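Local atomic coordinates of Rho GTPase-activating protein 15 (PDB entry 3BYI), a protein that activates Rho-type GTPases, RAC1 among them, to hydrolyse their GTP, so converting them to the inactive GDP-bound state. Residues A[88-91]-A[92-95]. Sequence-based numbering, arbitrary orientation.
Sequences DIHV and VTGA
T93 and H90, one helical turn apart, are tied together twice: directly, by a bond from the T93 hydroxyl to the H90 carbonyl, and through a bridging water. The hydroxyl of T93 donates a hydrogen bond to H90 O, with OG1 2.9 Å away, and approaches well to the side of the carbonyl (C=O...OG1 angle 104°). Its chi1 of 61° places OG1 between the backbone N and the carbonyl carbon, turned back toward the preceding turn. G94 N reaches the same oxygen from the same face of the carbonyl plane, 3.0 Å from H90 O, which therefore carries two bonds. The water then donates to T93 OG1 at 2.7 Å and lies in the plane of the H90 imidazole, at its edge, 2.6 Å from ND1. Ring, water and hydroxyl thus form a short polar chain, in which the ND1 contact is likely to limit the turning of the ring. An alanine in place of T93 would remove both bonds of OG1, and the water would probably lose its hold on this side, leaving H90 freer to rotate.

A second, apolar pairing runs along another side of the helix. I89 extends CG1 anti to its backbone N (chi1 -166°), and the two side chains, I89 and V92, cross obliquely, with the terminal CD1 of I89 3.8 Å from V92 CB. Outside these residues, V46 and C42 of helix 37-49 meet I89 and V92 respectively, while V91 faces helix 63-74.

At the start of the helix, D88 OD1 accepts from H90 N at 3.1 Å, met from above the carboxylate plane. The whole illustrates a side-chain N-cap followed by a helical turn in which a threonine hydroxyl bonds to the carbonyl three residues earlier. It opens helix 89-102 of the all-helical RhoGAP domain, with the side chain of H90 about 7 Å from that of R58, the predicted arginine finger.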
ATOM      1  N   ASP A  88      16.069  -7.809  -7.653  1.00 45.47           N
ATOM      2  CA  ASP A  88      15.899  -7.796  -6.196  1.00 42.98           C
ATOM      3  C   ASP A  88      14.434  -7.443  -5.905  1.00 41.46           C
ATOM      4  O   ASP A  88      14.009  -6.329  -6.151  1.00 39.47           O
ATOM      5  CB  ASP A  88      16.908  -6.788  -5.590  1.00 42.58           C
ATOM      6  CG  ASP A  88      16.786  -6.639  -4.085  1.00 44.19           C
ATOM      7  OD1 ASP A  88      16.042  -7.390  -3.453  1.00 42.51           O
ATOM      8  OD2 ASP A  88      17.432  -5.733  -3.543  1.00 49.96           O
ATOM      9  N   ILE A  89      13.654  -8.432  -5.458  1.00 40.11           N
ATOM     10  CA  ILE A  89      12.212  -8.232  -5.199  1.00 41.41           C
ATOM     11  C   ILE A  89      11.955  -7.209  -4.090  1.00 42.09           C
ATOM     12  O   ILE A  89      10.828  -6.727  -3.935  1.00 45.36           O
ATOM     13  CB  ILE A  89      11.490  -9.560  -4.870  1.00 38.50           C
ATOM     14  CG1 ILE A  89       9.973  -9.395  -4.955  1.00 35.73           C
ATOM     15  CG2 ILE A  89      11.960 -10.132  -3.497  1.00 31.64           C
ATOM     16  CD1 ILE A  89       9.439  -9.048  -6.318  1.00 29.92           C
ATOM     17  N   HIS A  90      12.973  -6.889  -3.303  1.00 42.75           N
ATOM     18  CA  HIS A  90      12.823  -5.859  -2.285  1.00 42.57           C
ATOM     19  C   HIS A  90      12.747  -4.429  -2.871  1.00 40.38           C
ATOM     20  O   HIS A  90      12.222  -3.526  -2.235  1.00 41.34           O
ATOM     21  CB  HIS A  90      13.952  -5.950  -1.271  1.00 43.31           C
ATOM     22  CG  HIS A  90      14.021  -7.255  -0.554  1.00 44.15           C
ATOM     23  ND1 HIS A  90      12.962  -7.754   0.172  1.00 36.01           N
ATOM     24  CD2 HIS A  90      15.023  -8.165  -0.445  1.00 40.72           C
ATOM     25  CE1 HIS A  90      13.317  -8.909   0.718  1.00 39.94           C
ATOM     26  NE2 HIS A  90      14.559  -9.180   0.356  1.00 41.88           N
ATOM     27  N   VAL A  91      13.294  -4.226  -4.067  1.00 41.42           N
ATOM     28  CA  VAL A  91      13.083  -2.980  -4.817  1.00 41.29           C
ATOM     29  C   VAL A  91      11.589  -2.826  -5.207  1.00 41.42           C
ATOM     30  O   VAL A  91      11.031  -1.723  -5.173  1.00 41.83           O
ATOM     31  CB  VAL A  91      14.020  -2.881  -6.091  1.00 42.58           C
ATOM     32  CG1 VAL A  91      13.593  -1.718  -7.023  1.00 40.75           C
ATOM     33  CG2 VAL A  91      15.478  -2.751  -5.693  1.00 31.90           C
ATOM     34  N   VAL A  92      10.943  -3.947  -5.532  1.00 41.91           N
ATOM     35  CA  VAL A  92       9.516  -3.972  -5.922  1.00 41.42           C
ATOM     36  C   VAL A  92       8.645  -3.690  -4.710  1.00 40.84           C
ATOM     37  O   VAL A  92       7.740  -2.832  -4.759  1.00 41.01           O
ATOM     38  CB  VAL A  92       9.145  -5.311  -6.613  1.00 42.81           C
ATOM     39  CG1 VAL A  92       7.643  -5.444  -6.854  1.00 38.74           C
ATOM     40  CG2 VAL A  92       9.941  -5.450  -7.909  1.00 41.02           C
ATOM     41  N   THR A  93       8.908  -4.393  -3.608  1.00 42.64           N
ATOM     42  CA  THR A  93       8.145  -4.147  -2.398  1.00 40.18           C
ATOM     43  C   THR A  93       8.334  -2.716  -1.931  1.00 41.68           C
ATOM     44  O   THR A  93       7.382  -2.094  -1.527  1.00 42.71           O
ATOM     45  CB  THR A  93       8.538  -5.052  -1.239  1.00 41.03           C
ATOM     46  OG1 THR A  93       9.909  -4.814  -0.944  1.00 41.75           O
ATOM     47  CG2 THR A  93       8.261  -6.552  -1.545  1.00 37.90           C
ATOM     48  N   GLY A  94       9.577  -2.216  -1.973  1.00 42.62           N
ATOM     49  CA  GLY A  94       9.875  -0.837  -1.602  1.00 41.87           C
ATOM     50  C   GLY A  94       9.164   0.203  -2.449  1.00 41.85           C
ATOM     51  O   GLY A  94       8.696   1.200  -1.944  1.00 44.70           O
ATOM     52  N   ALA A  95       9.058  -0.060  -3.737  1.00 42.66           N
ATOM     53  CA  ALA A  95       8.403   0.850  -4.661  1.00 42.86           C
ATOM     54  C   ALA A  95       6.898   0.821  -4.449  1.00 41.53           C
ATOM     55  O   ALA A  95       6.244   1.862  -4.485  1.00 45.01           O
ATOM     56  CB  ALA A  95       8.801   0.498  -6.152  1.00 37.97           C
TER
HETATM   57  O   HOH W   1      10.972  -6.342   0.998  1.00 27.38           O